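Protein CLPV1 (Pseudomonas aeruginosa, PDB 4UQW) is the ClpV ATPase of a type VI secretion system, here its N domain, which probably helps the ATPase engage the TssB-TssC sheath for disassembly. Local coordinates at residues I6-L11 with H93-V98; F29-G34 with S86-S91; Q46-Q49 with L55-I58; R60-D65 with D153-A158; W102-L107 with L119-L124. All coordinates share one frame; numbering follows the deposited sequence. Where two conformers were deposited one is given.

Contact 1 (I6-L11 with H93-V98)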
# COMPACT_ATOMS: atom_id res chain seq x y z
N ILE A 6 -5.83 -15.79 11.47
CA ILE A 6 -6.55 -14.54 11.29
C ILE A 6 -7.24 -14.50 9.95
O ILE A 6 -6.64 -14.90 8.93
CB ILE A 6 -5.57 -13.36 11.39
CG1 ILE A 6 -5.15 -13.25 12.87
CG2 ILE A 6 -6.20 -12.03 11.00
CD1 ILE A 6 -3.91 -12.34 13.13
N SER A 7 -8.51 -14.13 9.91
CA SER A 7 -9.27 -14.14 8.66
C SER A 7 -9.05 -12.88 7.84
O SER A 7 -8.83 -11.80 8.40
CB SER A 7 -10.77 -14.23 8.96
OG SER A 7 -11.20 -13.02 9.56
N ARG A 8 -9.08 -13.02 6.50
CA ARG A 8 -8.97 -11.82 5.68
C ARG A 8 -10.10 -10.83 5.97
O ARG A 8 -9.91 -9.61 5.93
CB ARG A 8 -8.97 -12.16 4.19
CG ARG A 8 -7.63 -12.80 3.75
CD ARG A 8 -7.77 -13.13 2.29
NE ARG A 8 -6.47 -13.56 1.77
CZ ARG A 8 -6.30 -14.13 0.59
NH1 ARG A 8 -7.34 -14.29 -0.22
NH2 ARG A 8 -5.07 -14.46 0.18
N VAL A 9 -11.31 -11.34 6.23
CA VAL A 9 -12.41 -10.40 6.45
C VAL A 9 -12.14 -9.49 7.66
O VAL A 9 -12.47 -8.29 7.65
CB VAL A 9 -13.79 -11.16 6.58
CG1 VAL A 9 -13.78 -12.19 7.71
CG2 VAL A 9 -14.92 -10.17 6.77
N ALA A 10 -11.54 -10.06 8.70
CA ALA A 10 -11.19 -9.23 9.86
C ALA A 10 -10.01 -8.31 9.58
O ALA A 10 -10.04 -7.12 9.97
CB ALA A 10 -10.83 -10.15 11.08
N LEU A 11 -8.98 -8.84 8.94
CA LEU A 11 -7.76 -8.08 8.67
C LEU A 11 -8.05 -6.90 7.73
O LEU A 11 -7.80 -5.72 8.04
CB LEU A 11 -6.71 -9.04 8.07
CG LEU A 11 -5.41 -8.41 7.61
CD1 LEU A 11 -4.64 -7.80 8.78
CD2 LEU A 11 -4.60 -9.52 6.85
N HIS A 93 2.49 -10.31 0.65
CA HIS A 93 2.91 -8.99 1.11
C HIS A 93 1.78 -8.02 1.29
O HIS A 93 1.88 -7.08 2.10
CB HIS A 93 3.96 -8.39 0.12
CG HIS A 93 5.32 -9.00 0.28
ND1 HIS A 93 6.29 -8.87 -0.69
CD2 HIS A 93 5.88 -9.71 1.29
CE1 HIS A 93 7.40 -9.45 -0.27
NE2 HIS A 93 7.19 -9.95 0.93
N VAL A 94 0.67 -8.17 0.54
CA VAL A 94 -0.44 -7.27 0.72
C VAL A 94 -1.10 -7.58 2.10
O VAL A 94 -1.38 -6.64 2.88
CB VAL A 94 -1.46 -7.45 -0.44
CG1 VAL A 94 -2.81 -6.83 -0.09
CG2 VAL A 94 -0.86 -6.79 -1.67
N GLU A 95 -1.27 -8.87 2.43
CA GLU A 95 -1.81 -9.25 3.77
C GLU A 95 -0.88 -8.69 4.85
O GLU A 95 -1.34 -8.13 5.85
CB GLU A 95 -1.92 -10.77 3.99
CG GLU A 95 -2.87 -11.44 3.00
CD GLU A 95 -2.92 -12.94 3.25
OE1 GLU A 95 -2.02 -13.51 3.95
OE2 GLU A 95 -3.84 -13.60 2.78
N GLU A 96 0.42 -8.90 4.67
CA GLU A 96 1.34 -8.48 5.72
C GLU A 96 1.34 -6.97 5.90
O GLU A 96 1.42 -6.45 7.04
CB GLU A 96 2.76 -8.94 5.35
CG GLU A 96 3.66 -8.96 6.58
CD GLU A 96 5.05 -9.50 6.32
OE1 GLU A 96 5.32 -10.17 5.24
OE2 GLU A 96 5.88 -9.21 7.23
N ALA A 97 1.26 -6.22 4.81
CA ALA A 97 1.21 -4.78 4.95
C ALA A 97 -0.04 -4.33 5.72
O ALA A 97 0.06 -3.36 6.47
CB ALA A 97 1.27 -4.07 3.53
N VAL A 98 -1.19 -4.98 5.49
CA VAL A 98 -2.37 -4.56 6.25
C VAL A 98 -2.13 -4.85 7.73
O VAL A 98 -2.46 -3.99 8.57
CB VAL A 98 -3.63 -5.30 5.76
CG1 VAL A 98 -4.87 -4.84 6.61
CG2 VAL A 98 -3.91 -4.94 4.28
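The guanidinium of Arg8 meets the carboxylate of Glu95 at its edge: OE2 lies in the guanidinium plane, while the two flat groups stand 75° apart. This is a side-on salt bridge in the largely helical Clp N domain, joining the short N-terminal helix 8-12 to the long helix 92-108. Both donors converge on one oxygen. Arg8 NE to Glu95 OE2 spans 2.8 Å with an N-H...O angle of 154° and uses the anti lone pair; Arg8 NH2 to the same OE2 is 3.0 Å and more bent. The Arg8 chain, extended from CG to NE, crosses Glu95 at about a right angle. Arg8 NH2 has a second salt bridge to Asp89, so two acidic groups hold the guanidinium in the wall of the pocket where benzamidine, probably from the crystallisation liquor, is bound near Phe12 and Leu90. One turn further on, the contact becomes apolar. Leu11 CG stands anti to the backbone N (chi1 175°), which sends the branched end toward helix 92-108, where CD2 packs on the Glu95 backbone oxygen at 3.7 Å. The other branch turns to Val98, and Leu11 CD1 rests 3.7 Å from Val98 CG1.

Contact 2 (F29-G34 with S86-S91)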
# COMPACT_ATOMS: atom_id res chain seq x y z
N PHE A 29 -7.95 -4.74 -11.78
CA PHE A 29 -6.84 -4.46 -12.72
C PHE A 29 -5.95 -5.67 -12.91
O PHE A 29 -5.56 -6.01 -14.04
CB PHE A 29 -6.03 -3.27 -12.18
CG PHE A 29 -4.87 -2.83 -13.05
CD1 PHE A 29 -3.63 -3.43 -12.92
CD2 PHE A 29 -5.02 -1.79 -13.93
CE1 PHE A 29 -2.56 -3.01 -13.70
CE2 PHE A 29 -3.95 -1.35 -14.70
CZ PHE A 29 -2.73 -1.97 -14.58
N CYS A 30 -5.57 -6.29 -11.79
CA CYS A 30 -4.75 -7.49 -11.80
C CYS A 30 -5.36 -8.57 -12.70
O CYS A 30 -4.68 -9.21 -13.51
CB CYS A 30 -4.61 -7.97 -10.34
SG CYS A 30 -3.62 -9.49 -10.25
N LYS A 31 -6.66 -8.76 -12.55
CA LYS A 31 -7.37 -9.78 -13.34
C LYS A 31 -7.42 -9.42 -14.81
O LYS A 31 -7.26 -10.32 -15.66
CB LYS A 31 -8.77 -9.97 -12.82
CG LYS A 31 -8.80 -10.74 -11.52
CD LYS A 31 -10.22 -11.10 -11.10
CE LYS A 31 -10.76 -12.34 -11.90
NZ LYS A 31 -9.98 -13.60 -11.60
N LEU A 32 -7.64 -8.14 -15.13
CA LEU A 32 -7.66 -7.72 -16.54
C LEU A 32 -6.31 -8.00 -17.21
O LEU A 32 -6.25 -8.37 -18.39
CB LEU A 32 -8.02 -6.25 -16.67
CG LEU A 32 -9.49 -5.99 -16.38
CD1 LEU A 32 -9.78 -4.51 -16.43
CD2 LEU A 32 -10.39 -6.76 -17.35
N ARG A 33 -5.24 -7.84 -16.46
CA ARG A 33 -3.89 -8.07 -17.00
C ARG A 33 -3.46 -9.52 -17.03
O ARG A 33 -2.43 -9.86 -17.64
CB ARG A 33 -2.84 -7.31 -16.18
CG ARG A 33 -3.11 -5.84 -16.04
CD ARG A 33 -2.48 -5.04 -17.14
NE ARG A 33 -1.11 -4.74 -16.77
CZ ARG A 33 -0.33 -3.88 -17.41
NH1 ARG A 33 -0.80 -3.22 -18.47
NH2 ARG A 33 0.90 -3.69 -16.99
N GLY A 34 -4.19 -10.36 -16.32
CA GLY A 34 -3.84 -11.76 -16.18
C GLY A 34 -2.65 -12.01 -15.27
O GLY A 34 -1.96 -13.02 -15.35
N SER A 86 -4.62 -19.44 -13.68
CA SER A 86 -4.94 -19.87 -12.33
C SER A 86 -6.00 -18.96 -11.71
O SER A 86 -6.38 -17.93 -12.27
CB SER A 86 -3.68 -19.91 -11.44
OG SER A 86 -2.78 -18.85 -11.75
N ILE A 87 -6.50 -19.34 -10.55
CA ILE A 87 -7.39 -18.46 -9.84
C ILE A 87 -6.50 -17.38 -9.22
O ILE A 87 -5.48 -17.68 -8.58
CB ILE A 87 -8.21 -19.19 -8.77
CG1 ILE A 87 -9.13 -18.21 -8.06
CG2 ILE A 87 -7.31 -19.93 -7.79
CD1 ILE A 87 -10.20 -18.90 -7.21
N THR A 88 -6.89 -16.13 -9.41
CA THR A 88 -6.16 -15.00 -8.88
C THR A 88 -6.19 -15.07 -7.34
O THR A 88 -7.17 -15.51 -6.74
CB THR A 88 -6.81 -13.70 -9.33
OG1 THR A 88 -7.16 -13.83 -10.71
CG2 THR A 88 -5.87 -12.51 -9.13
N ASP A 89 -5.14 -14.55 -6.70
CA ASP A 89 -5.13 -14.43 -5.23
C ASP A 89 -4.40 -13.16 -4.82
O ASP A 89 -3.84 -12.47 -5.63
CB ASP A 89 -4.47 -15.67 -4.56
CG ASP A 89 -5.06 -16.00 -3.20
OD1 ASP A 89 -5.66 -15.14 -2.57
OD2 ASP A 89 -5.00 -17.17 -2.76
N LEU A 90 -4.45 -12.89 -3.51
CA LEU A 90 -3.67 -11.74 -2.98
C LEU A 90 -2.27 -12.15 -2.65
O LEU A 90 -2.06 -13.23 -2.16
CB LEU A 90 -4.29 -11.23 -1.69
CG LEU A 90 -5.76 -10.87 -1.81
CD1 LEU A 90 -6.29 -10.49 -0.35
CD2 LEU A 90 -6.06 -9.76 -2.80
N SER A 91 -1.28 -11.31 -2.98
CA SER A 91 0.08 -11.50 -2.49
C SER A 91 0.17 -11.55 -0.95
O SER A 91 -0.48 -10.75 -0.26
CB SER A 91 0.93 -10.33 -2.96
OG SER A 91 2.27 -10.39 -2.43
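Thr88 is touched through both branches of its side chain, one by Cys30 and the other by Lys31, and the two halves differ in character. On the inner, more closely packed side, Thr88 CG2 lies 3.9 Å from Cys30 SG. The sulfur is buried, and with SG anti to the backbone N (chi1 179°) it points across to the extended chain. On the outer side the exposed Lys31 doubles back: its chain bends at chi3 (79°) and chi4 (65°), bringing NZ within 3.0 Å of Thr88 OG1 in a hydrogen bond. The same hydroxyl oxygen lies 3.6 Å from Lys31 CG, evidence that the folded lysine wraps round OG1 instead of extending away from it. The interface is small, burying 135 Å² in all, and rests on these three residues; the nearest pair of CA atoms, those of Lys31 and Thr88, is 7.0 Å apart. Helix 17-33 finishes here in a Schellman motif at Gly34. Cys30 also packs on Val38 of strand 37-38 and on His42 of helix 40-49, while Asp89 bonds through its backbone to Pro36 and Val38, placing the contact where the end of helix 17-33 borders the two-stranded parallel sheet formed by 37-38 and 89-90.

Contact 3 (Q46-Q49 with L55-I58); sequences QILQ and LHQI
Two consecutive helices, 40-49 and 54-61, form a helix-loop-helix corner within the Clp N-terminal domain, and this contact closes it just beside the connecting turn. The nearest CA atoms, of Leu48 and His56, are 6.5 Å apart. Leu55 provides the apolar half. With CG anti to the backbone N (chi1 -175°), its side chain extends toward helix 40-49 and crosses both Ile47 and Leu48 at about a right angle. Ile47 CG2 touches Leu55 CB at 3.8 Å, and Leu48 CG sits 3.7 Å from Leu55 CD2. Leu48 belongs equally to the second half, because its CD2 methyl, which also touches Leu55 CG, covers the imidazole. Leu48 CD2 stands 4.1 Å from the centroid of the His56 ring and 13° off its normal, a CH-pi contact over one face, and the two side chains run past each other in opposite directions. At the ring edge, close to its plane, His56 CE1 approaches the backbone oxygen of Ile47 at 3.2 Å. The nitrogens have partners in the connecting turn: ND1 is hydrogen-bonded with Ser53 OG, and NE2 makes a weak hydrogen bond to Leu50 O. Beyond the corner, Leu48 packs on Leu69 and Leu73 of helix 66-79, and Leu55 on Val120 of helix 116-124. The chemistry thus divides by direction: the Ser53 bond is the main polar restraint on the imidazole, the Leu50 one only a weak addition, and a leucine methyl covers one face, so the ring's tilt is probably restrained by hydrogen bonding and apolar packing together.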
# COMPACT_ATOMS: atom_id res chain seq x y z
N GLN A 46 -3.06 1.85 -7.96
CA GLN A 46 -4.47 2.24 -7.92
C GLN A 46 -4.71 3.39 -6.96
O GLN A 46 -5.53 4.30 -7.25
CB GLN A 46 -5.37 1.04 -7.54
CG GLN A 46 -5.55 0.09 -8.73
CD GLN A 46 -6.22 0.69 -9.93
OE1 GLN A 46 -7.22 1.44 -9.85
NE2 GLN A 46 -5.63 0.41 -11.05
N ILE A 47 -4.00 3.41 -5.84
CA ILE A 47 -4.15 4.55 -4.92
C ILE A 47 -3.70 5.84 -5.59
O ILE A 47 -4.41 6.88 -5.48
CB ILE A 47 -3.32 4.29 -3.60
CG1 ILE A 47 -3.97 3.18 -2.77
CG2 ILE A 47 -3.15 5.61 -2.80
CD1 ILE A 47 -2.99 2.56 -1.74
N LEU A 48 -2.61 5.78 -6.36
CA LEU A 48 -2.06 6.98 -6.97
C LEU A 48 -2.91 7.44 -8.17
O LEU A 48 -2.70 8.56 -8.66
CB LEU A 48 -0.60 6.73 -7.39
CG LEU A 48 0.24 6.70 -6.10
CD1 LEU A 48 1.58 6.09 -6.44
CD2 LEU A 48 0.42 8.07 -5.52
N GLN A 49 -3.84 6.59 -8.64
CA GLN A 49 -4.79 6.99 -9.70
C GLN A 49 -5.90 7.93 -9.21
O GLN A 49 -6.53 8.61 -10.04
CB GLN A 49 -5.45 5.76 -10.34
CG GLN A 49 -4.51 4.93 -11.22
CD GLN A 49 -4.19 5.63 -12.53
OE1 GLN A 49 -3.20 6.33 -12.64
NE2 GLN A 49 -5.06 5.45 -13.53
N LEU A 55 -0.82 8.69 0.36
CA LEU A 55 0.34 8.35 -0.44
C LEU A 55 0.76 9.54 -1.34
O LEU A 55 1.97 9.85 -1.49
CB LEU A 55 0.04 7.08 -1.29
CG LEU A 55 1.21 6.55 -2.09
CD1 LEU A 55 2.46 6.23 -1.21
CD2 LEU A 55 0.74 5.24 -2.71
N HIS A 56 -0.21 10.22 -1.99
CA HIS A 56 0.13 11.39 -2.78
C HIS A 56 0.89 12.40 -1.97
O HIS A 56 1.88 13.01 -2.45
CB HIS A 56 -1.10 12.11 -3.34
CG HIS A 56 -1.88 11.37 -4.40
ND1 HIS A 56 -2.61 10.23 -4.14
CD2 HIS A 56 -2.13 11.70 -5.70
CE1 HIS A 56 -3.27 9.87 -5.23
NE2 HIS A 56 -3.00 10.75 -6.19
N GLN A 57 0.36 12.71 -0.79
CA GLN A 57 0.94 13.76 0.03
C GLN A 57 2.28 13.36 0.60
O GLN A 57 3.17 14.21 0.68
CB GLN A 57 -0.04 14.13 1.17
CG GLN A 57 -1.33 14.71 0.56
CD GLN A 57 -1.03 15.98 -0.25
OE1 GLN A 57 -0.25 16.83 0.18
NE2 GLN A 57 -1.59 16.08 -1.44
N ILE A 58 2.42 12.11 1.02
CA ILE A 58 3.71 11.61 1.52
C ILE A 58 4.77 11.68 0.41
O ILE A 58 5.89 12.09 0.67
CB ILE A 58 3.54 10.20 2.06
CG1 ILE A 58 2.77 10.24 3.38
CG2 ILE A 58 4.90 9.51 2.28
CD1 ILE A 58 2.27 8.84 3.86

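Contact 4 (R60-D65 with D153-A158)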
# COMPACT_ATOMS: atom_id res chain seq x y z
N ARG A 60 4.82 13.83 -2.02
CA ARG A 60 5.12 15.23 -2.20
C ARG A 60 6.07 15.74 -1.08
O ARG A 60 7.12 16.35 -1.34
CB ARG A 60 3.80 16.04 -2.22
CG ARG A 60 3.98 17.56 -2.42
CD ARG A 60 2.62 18.30 -2.59
NE ARG A 60 2.81 19.72 -2.90
CZ ARG A 60 3.10 20.62 -1.97
NH1 ARG A 60 3.23 20.21 -0.71
NH2 ARG A 60 3.26 21.90 -2.26
N GLN A 61 5.69 15.49 0.15
CA GLN A 61 6.40 16.05 1.30
C GLN A 61 7.75 15.38 1.54
O GLN A 61 8.62 15.95 2.19
CB GLN A 61 5.54 15.93 2.57
CG GLN A 61 4.27 16.79 2.57
CD GLN A 61 4.44 18.10 1.89
OE1 GLN A 61 3.71 18.42 0.93
NE2 GLN A 61 5.41 18.88 2.36
N SER A 62 7.93 14.17 1.02
CA SER A 62 9.19 13.43 1.16
C SER A 62 10.20 13.80 0.09
O SER A 62 11.32 13.31 0.11
CB SER A 62 8.95 11.93 1.09
OG SER A 62 8.16 11.48 2.20
N GLY A 63 9.80 14.63 -0.87
CA GLY A 63 10.73 14.99 -1.94
C GLY A 63 10.94 13.92 -3.01
O GLY A 63 11.96 13.90 -3.69
N ILE A 64 9.98 13.00 -3.11
CA ILE A 64 9.96 12.03 -4.22
C ILE A 64 9.49 12.70 -5.47
O ILE A 64 8.65 13.61 -5.45
CB ILE A 64 9.04 10.82 -3.85
CG1 ILE A 64 9.78 9.91 -2.87
CG2 ILE A 64 8.60 10.02 -5.09
CD1 ILE A 64 8.87 8.78 -2.23
N ASP A 65 10.08 12.30 -6.62
CA ASP A 65 9.64 12.79 -7.93
C ASP A 65 8.41 11.96 -8.32
O ASP A 65 8.52 10.77 -8.65
CB ASP A 65 10.78 12.64 -8.97
CG ASP A 65 10.35 12.98 -10.38
OD1 ASP A 65 9.16 13.29 -10.61
OD2 ASP A 65 11.21 12.94 -11.29
N ASP A 153 1.11 14.30 10.53
CA ASP A 153 0.12 15.26 10.04
C ASP A 153 0.70 16.22 9.04
O ASP A 153 0.02 16.63 8.09
CB ASP A 153 -0.49 16.05 11.22
CG ASP A 153 -1.46 15.20 12.04
OD1 ASP A 153 -1.57 13.96 11.83
OD2 ASP A 153 -2.13 15.77 12.93
N GLU A 154 1.97 16.61 9.25
CA GLU A 154 2.62 17.49 8.29
C GLU A 154 2.76 16.76 6.94
O GLU A 154 2.62 17.37 5.87
CB GLU A 154 3.99 17.90 8.81
CG GLU A 154 4.70 18.81 7.83
CD GLU A 154 6.05 19.30 8.38
OE1 GLU A 154 6.34 19.11 9.57
OE2 GLU A 154 6.79 19.91 7.60
N TYR A 155 3.10 15.47 6.98
CA TYR A 155 3.28 14.74 5.73
C TYR A 155 1.96 14.51 4.99
O TYR A 155 1.95 14.56 3.76
CB TYR A 155 4.03 13.40 5.97
CG TYR A 155 5.53 13.63 6.00
CD1 TYR A 155 6.13 14.21 7.11
CD2 TYR A 155 6.32 13.28 4.91
CE1 TYR A 155 7.49 14.47 7.12
CE2 TYR A 155 7.70 13.52 4.94
CZ TYR A 155 8.26 14.10 6.04
OH TYR A 155 9.62 14.36 6.06
N VAL A 156 0.84 14.31 5.70
CA VAL A 156 -0.34 13.96 4.93
C VAL A 156 -1.22 15.17 4.61
O VAL A 156 -2.14 15.03 3.81
CB VAL A 156 -1.20 12.87 5.59
CG1 VAL A 156 -0.38 11.56 5.76
CG2 VAL A 156 -1.76 13.33 6.98
N GLY A 157 -0.93 16.34 5.20
CA GLY A 157 -1.59 17.58 4.78
C GLY A 157 -3.11 17.49 4.80
O GLY A 157 -3.70 17.13 5.82
N ALA A 158 -3.74 17.82 3.67
CA ALA A 158 -5.20 17.83 3.62
C ALA A 158 -5.75 16.58 2.90
O ALA A 158 -6.84 16.62 2.31
CB ALA A 158 -5.71 19.13 2.94
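Ser62 OG, in the conformer described (one of two), is hydrogen-bonded with Ile58 O, one turn back in helix 54-61, and from that position it approaches the edge of the Tyr155 ring. The hydroxyl oxygen is then 3.4 Å from Tyr155 CE2 and lies near the ring plane, so it meets the aromatic rim and not a face. Gln61 makes the larger part of the contact with its aliphatic portion: CB comes within 3.6 Å of Tyr155 CD2, on an oblique approach to the ring. The next carbon, Gln61 CG, reaches the end of the other helix, 3.4 Å from Tyr155 O and 3.7 Å from Glu154 O. The backbones are correspondingly near, with the CA atoms of Gln61 and Tyr155 5.6 Å apart. Tyr155 also packs on Ala147 and Leu148 of helix 145-150, and Ser62 on Leu143, which places the ring between the end of helix 54-61 and helix 145-150. Both chains leave their helices at a glycine of positive phi. Gly63 completes a Schellman motif, with its N bonded to Arg60 O at 3.2 Å, and Gly157 ends helix 152-156. The arrangement is a surface junction of two helix C-termini, in which the last turn of helix 54-61 packs against the final helix, 152-156, of this largely helical domain.

Contact 5 (W102-L107 with L119-L124)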
# COMPACT_ATOMS: atom_id res chain seq x y z
N TRP A 102 -2.20 -1.99 10.57
CA TRP A 102 -3.06 -2.07 11.76
C TRP A 102 -2.24 -1.91 13.04
O TRP A 102 -2.70 -1.19 13.97
CB TRP A 102 -3.81 -3.41 11.77
CG TRP A 102 -4.57 -3.66 13.07
CD1 TRP A 102 -4.36 -4.71 13.93
CD2 TRP A 102 -5.64 -2.87 13.66
NE1 TRP A 102 -5.23 -4.65 15.02
CE2 TRP A 102 -6.00 -3.52 14.86
CE3 TRP A 102 -6.29 -1.69 13.28
CZ2 TRP A 102 -7.02 -3.06 15.70
CZ3 TRP A 102 -7.30 -1.20 14.14
CH2 TRP A 102 -7.65 -1.90 15.30
N VAL A 103 -1.10 -2.59 13.16
CA VAL A 103 -0.29 -2.40 14.36
C VAL A 103 0.09 -0.97 14.62
O VAL A 103 -0.09 -0.45 15.74
CB VAL A 103 0.99 -3.27 14.25
CG1 VAL A 103 2.06 -2.85 15.31
CG2 VAL A 103 0.61 -4.76 14.39
N TYR A 104 0.58 -0.26 13.58
CA TYR A 104 0.97 1.13 13.83
C TYR A 104 -0.24 2.03 13.95
O TYR A 104 -0.26 2.89 14.83
CB TYR A 104 1.95 1.60 12.72
CG TYR A 104 3.31 1.04 13.02
CD1 TYR A 104 4.17 1.72 13.90
CD2 TYR A 104 3.70 -0.21 12.53
CE1 TYR A 104 5.40 1.18 14.24
CE2 TYR A 104 4.93 -0.78 12.88
CZ TYR A 104 5.76 -0.08 13.75
OH TYR A 104 6.98 -0.60 14.13
N GLY A 105 -1.26 1.84 13.15
CA GLY A 105 -2.46 2.67 13.26
C GLY A 105 -3.10 2.58 14.63
O GLY A 105 -3.44 3.60 15.25
N SER A 106 -3.25 1.35 15.13
CA SER A 106 -3.98 1.18 16.39
C SER A 106 -3.11 1.51 17.57
O SER A 106 -3.61 2.12 18.51
CB SER A 106 -4.51 -0.26 16.52
OG SER A 106 -3.41 -1.24 16.53
N LEU A 107 -1.82 1.22 17.53
CA LEU A 107 -1.02 1.41 18.74
C LEU A 107 -0.30 2.73 18.73
O LEU A 107 -0.24 3.41 19.77
CB LEU A 107 0.01 0.27 18.90
CG LEU A 107 -0.58 -1.16 19.02
CD1 LEU A 107 0.48 -2.19 19.27
CD2 LEU A 107 -1.58 -1.22 20.18
N LEU A 119 -0.22 2.24 6.23
CA LEU A 119 0.37 1.17 5.44
C LEU A 119 1.82 1.49 5.08
O LEU A 119 2.69 0.63 5.18
CB LEU A 119 -0.37 0.92 4.12
CG LEU A 119 -1.84 0.56 4.26
CD1 LEU A 119 -2.50 0.63 2.86
CD2 LEU A 119 -1.99 -0.88 4.79
N VAL A 120 2.10 2.74 4.72
CA VAL A 120 3.48 3.10 4.40
C VAL A 120 4.38 2.93 5.63
O VAL A 120 5.47 2.36 5.51
CB VAL A 120 3.53 4.56 3.89
CG1 VAL A 120 4.97 5.02 3.68
CG2 VAL A 120 2.81 4.63 2.54
N ILE A 121 3.96 3.40 6.82
CA ILE A 121 4.78 3.26 8.00
C ILE A 121 5.00 1.79 8.31
O ILE A 121 6.14 1.37 8.59
CB ILE A 121 4.11 3.96 9.20
CG1 ILE A 121 4.20 5.48 9.00
CG2 ILE A 121 4.78 3.54 10.53
CD1 ILE A 121 3.26 6.26 9.95
N GLY A 122 3.94 0.98 8.25
CA GLY A 122 4.11 -0.43 8.61
C GLY A 122 5.09 -1.13 7.64
O GLY A 122 5.90 -1.99 8.05
N ILE A 123 4.98 -0.80 6.35
CA ILE A 123 5.94 -1.33 5.38
C ILE A 123 7.38 -0.91 5.68
O ILE A 123 8.30 -1.72 5.65
CB ILE A 123 5.48 -0.89 3.95
CG1 ILE A 123 4.24 -1.69 3.51
CG2 ILE A 123 6.62 -1.06 2.89
CD1 ILE A 123 3.50 -1.07 2.26
N LEU A 124 7.58 0.37 5.97
CA LEU A 124 8.95 0.83 6.21
C LEU A 124 9.57 0.22 7.45
O LEU A 124 10.80 0.06 7.52
CB LEU A 124 9.00 2.38 6.34
CG LEU A 124 8.65 3.13 5.05
CD1 LEU A 124 8.48 4.64 5.33
CD2 LEU A 124 9.69 2.85 3.95
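Tyr104, Ile121 and Gly122 share nearly all the surface buried here, with the tyrosine contributing the most. Its chi1 of -78° places the ring beside the backbone N and anti to the carbonyl carbon, and the side chain extends from helix 92-108 toward helix 116-124. Ile121 CG2 lies over one face of the ring, 4.2 Å from the centroid and 28° off the normal, which makes a CH-pi contact displaced toward the CB end: the nearest ring atom is Tyr104 CG, at 3.8 Å from Ile121 CG2. That methyl stands anti to the backbone N of Ile121. Gly122 follows, and its CA itself meets the ring, 3.9 Å from Tyr104 CD2 on an oblique approach. The CA atoms of Tyr104 and Gly122 are 6.3 Å apart. Outside the two segments, Ile121 packs on Leu148 and Thr149 of helix 145-150, and Tyr104 on Lys125. On helix 92-108 itself, Ser106 OG donates to Trp102 O at 2.7 Å, the serine lying within the wider pi-type turn at 104-107. Across the helices the chemistry is apolar throughout: a methyl on an aromatic face and a glycine CA beside the ring, so the fit depends on shape and dispersion instead of on polar bonds.

In the fold
From the N terminus, contact 1 closes the first long loop, bringing helix 8-12 to helix 92-108. Contact 2 lies within that span, joining the end of helix 17-33 to the chain entering strand 89-90, and contact 3, a short-range corner between consecutive helices, lies within both. Contacts 1 and 2 touch each other where helix 8-12 meets strand 89-90. Contact 4 crosses both of them along the chain by linking 60-65 to the C-terminal helix 152-156, and it encloses contact 5, where helix 92-108 meets helix 116-124. Contacts 3 and 4 share helix 54-61, contacts 1 and 5 share helix 92-108, and Leu55 packing on Val120 connects contacts 3 and 5.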